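Local coordinates for protein putative nucleotide sugar epimerase/ dehydratase (Bordetella bronchiseptica, PDB 2Q1S) that binds NADH in a Rossmann fold and probably acts as a nucleotide-sugar epimerase or dehydratase in lipopolysaccharide O-antigen biosynthesis, at residues V146-A151 and F187-S192. Sequence-based numbering, arbitrary orientation.
With NAI (1,4-dihydronicotinamide adenine dinucleotide), chain B.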
# COMPACT_ATOMS: atom_id res chain seq x y z
N VAL A 146 -14.37 3.20 -13.80
CA VAL A 146 -14.31 2.98 -12.36
C VAL A 146 -13.66 4.20 -11.73
O VAL A 146 -12.49 4.46 -11.99
CB VAL A 146 -13.46 1.70 -12.00
CG1 VAL A 146 -13.41 1.51 -10.51
CG2 VAL A 146 -14.08 0.49 -12.72
N VAL A 147 -14.42 4.95 -10.94
CA VAL A 147 -13.92 6.18 -10.37
C VAL A 147 -13.61 5.95 -8.89
O VAL A 147 -14.48 5.56 -8.12
CB VAL A 147 -14.96 7.33 -10.55
CG1 VAL A 147 -14.37 8.65 -9.99
CG2 VAL A 147 -15.27 7.53 -12.07
N TYR A 148 -12.37 6.27 -8.53
CA TYR A 148 -11.85 6.11 -7.17
C TYR A 148 -11.62 7.50 -6.53
O TYR A 148 -10.91 8.33 -7.14
CB TYR A 148 -10.52 5.33 -7.25
CG TYR A 148 -9.71 5.34 -5.94
CD1 TYR A 148 -10.23 4.76 -4.78
CD2 TYR A 148 -8.47 5.91 -5.89
CE1 TYR A 148 -9.52 4.75 -3.61
CE2 TYR A 148 -7.74 5.95 -4.71
CZ TYR A 148 -8.24 5.34 -3.56
OH TYR A 148 -7.55 5.34 -2.39
N SER A 149 -12.24 7.75 -5.37
CA SER A 149 -11.99 8.97 -4.64
C SER A 149 -10.67 8.91 -3.90
O SER A 149 -10.53 8.19 -2.93
CB SER A 149 -13.14 9.28 -3.70
OG SER A 149 -13.51 8.15 -2.94
N ALA A 150 -9.70 9.67 -4.40
CA ALA A 150 -8.38 9.77 -3.84
C ALA A 150 -8.26 11.05 -2.97
O ALA A 150 -9.13 11.94 -3.01
CB ALA A 150 -7.39 9.78 -5.00
N ALA A 151 -7.19 11.18 -2.22
CA ALA A 151 -7.02 12.38 -1.41
C ALA A 151 -6.19 13.46 -2.12
O ALA A 151 -5.23 13.15 -2.82
CB ALA A 151 -6.42 12.02 -0.06
N PHE A 187 -2.31 4.16 -1.61
CA PHE A 187 -2.20 2.78 -2.07
C PHE A 187 -3.30 2.49 -3.11
O PHE A 187 -3.07 1.77 -4.09
CB PHE A 187 -2.32 1.79 -0.92
CG PHE A 187 -1.16 1.85 0.10
CD1 PHE A 187 -0.00 2.59 -0.14
CD2 PHE A 187 -1.25 1.11 1.28
CE1 PHE A 187 1.04 2.61 0.80
CE2 PHE A 187 -0.18 1.15 2.23
CZ PHE A 187 0.92 1.88 1.95
N GLY A 188 -4.49 3.07 -2.89
CA GLY A 188 -5.58 2.87 -3.84
C GLY A 188 -5.26 3.54 -5.19
O GLY A 188 -5.72 3.06 -6.25
N GLU A 189 -4.46 4.62 -5.19
CA GLU A 189 -3.95 5.16 -6.47
C GLU A 189 -2.99 4.20 -7.17
O GLU A 189 -3.12 3.96 -8.38
CB GLU A 189 -3.32 6.52 -6.32
CG GLU A 189 -4.33 7.66 -5.92
CD GLU A 189 -3.87 9.03 -6.40
OE1 GLU A 189 -3.34 9.15 -7.51
OE2 GLU A 189 -4.05 9.96 -5.58
N PHE A 190 -2.07 3.59 -6.40
CA PHE A 190 -1.19 2.55 -6.95
C PHE A 190 -2.03 1.45 -7.60
O PHE A 190 -1.75 1.04 -8.74
CB PHE A 190 -0.27 1.94 -5.86
CG PHE A 190 0.97 2.72 -5.57
CD1 PHE A 190 2.14 2.46 -6.27
CD2 PHE A 190 1.02 3.63 -4.51
CE1 PHE A 190 3.34 3.17 -5.96
CE2 PHE A 190 2.19 4.35 -4.21
CZ PHE A 190 3.35 4.09 -4.92
N TYR A 191 -3.03 0.94 -6.87
CA TYR A 191 -3.86 -0.13 -7.41
C TYR A 191 -4.58 0.31 -8.67
O TYR A 191 -4.75 -0.46 -9.63
CB TYR A 191 -4.91 -0.59 -6.40
CG TYR A 191 -4.35 -1.27 -5.15
CD1 TYR A 191 -3.22 -2.09 -5.18
CD2 TYR A 191 -5.00 -1.12 -3.91
CE1 TYR A 191 -2.77 -2.73 -4.02
CE2 TYR A 191 -4.55 -1.72 -2.77
CZ TYR A 191 -3.44 -2.56 -2.78
OH TYR A 191 -3.07 -3.18 -1.59
N SER A 192 -5.06 1.56 -8.65
CA SER A 192 -5.80 2.07 -9.79
C SER A 192 -4.94 2.10 -11.05
O SER A 192 -5.40 1.78 -12.18
CB SER A 192 -6.32 3.48 -9.46
OG SER A 192 -7.31 3.45 -8.46
PA NAI B . -17.81 8.72 4.72
O1A NAI B . -17.15 8.06 5.88
O2A NAI B . -19.15 9.47 4.94
O5B NAI B . -17.98 7.75 3.53
C5B NAI B . -17.30 6.50 3.39
C4B NAI B . -18.30 5.35 3.32
O4B NAI B . -17.57 4.13 3.22
C3B NAI B . -19.17 5.27 4.60
O3B NAI B . -20.56 5.22 4.24
C2B NAI B . -18.75 3.94 5.21
O2B NAI B . -19.77 3.20 5.95
C1B NAI B . -18.32 3.15 3.97
N9A NAI B . -17.48 2.00 4.24
C8A NAI B . -16.48 1.91 5.17
N7A NAI B . -15.91 0.70 5.08
C5A NAI B . -16.52 -0.02 4.09
C6A NAI B . -16.40 -1.36 3.50
N6A NAI B . -15.50 -2.26 3.91
N1A NAI B . -17.24 -1.71 2.47
C2A NAI B . -18.16 -0.81 2.05
N3A NAI B . -18.34 0.44 2.52
C4A NAI B . -17.54 0.90 3.54
O3 NAI B . -16.72 9.78 4.23
PN NAI B . -16.73 10.73 2.91
O1N NAI B . -16.21 12.04 3.26
O2N NAI B . -18.06 10.52 2.24
O5D NAI B . -15.64 9.95 1.97
C5D NAI B . -15.99 9.43 0.67
C4D NAI B . -14.68 9.21 -0.09
O4D NAI B . -14.07 10.46 -0.32
C3D NAI B . -13.64 8.44 0.72
O3D NAI B . -13.00 7.52 -0.17
C2D NAI B . -12.71 9.49 1.23
O2D NAI B . -11.39 8.96 1.49
C1D NAI B . -12.69 10.47 0.09
N1N NAI B . -12.31 11.81 0.46
C2N NAI B . -13.14 12.64 1.17
C3N NAI B . -12.75 13.93 1.50
C7N NAI B . -13.65 14.87 2.30
O7N NAI B . -13.25 16.00 2.53
N7N NAI B . -14.85 14.38 2.68
C4N NAI B . -11.50 14.44 1.04
C5N NAI B . -10.68 13.56 0.27
C6N NAI B . -11.13 12.27 -0.03
O HOH W 1 -4.55 9.53 -2.71
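Y148 packs its ring along the helix backbone at G188. Y148 CE2 lies 3.5 Å from G188 C, and Y148 OH is 3.5 Å from G188 CA. CG of Y148 is anti to its backbone N (chi1 168°), which carries the ring across to the helix. G188 presents bare backbone to the ring and hydroxyl. Y148 OH bonds to K185 O. S192 OG sits 3.7 Å from Y148 CD2, obliquely to the ring. A150 CB touches E189 OE2 at 3.4 Å.

Polar bonds hold S192 and E189 in place. G188 O accepts hydrogen bonds from S192 OG (2.8 Å) and S192 N on opposite faces of its plane; S192 OG also bonds Y134 OH. One water joins E189 OE2 to A151 N. E189 OE1 forms salt bridges with R205 and R207.

S149 OG bonds to NADH O3D at 2.9 Å. K185 NZ bonds S149 O and NADH. Y181, also on NADH, and K185 are spaced as in the YxxxK motif of short-chain dehydrogenases/reductases.

Helix 180-199 packs on strand 145-151, segment axes at 140°, in the Rossmann-type β-α-β crossover to strand 203-212. Strands 102-105 and 203-212 run parallel to 145-151. Helix 128-137 flanks Y148, and F187 stacks on F187 of the second subunit.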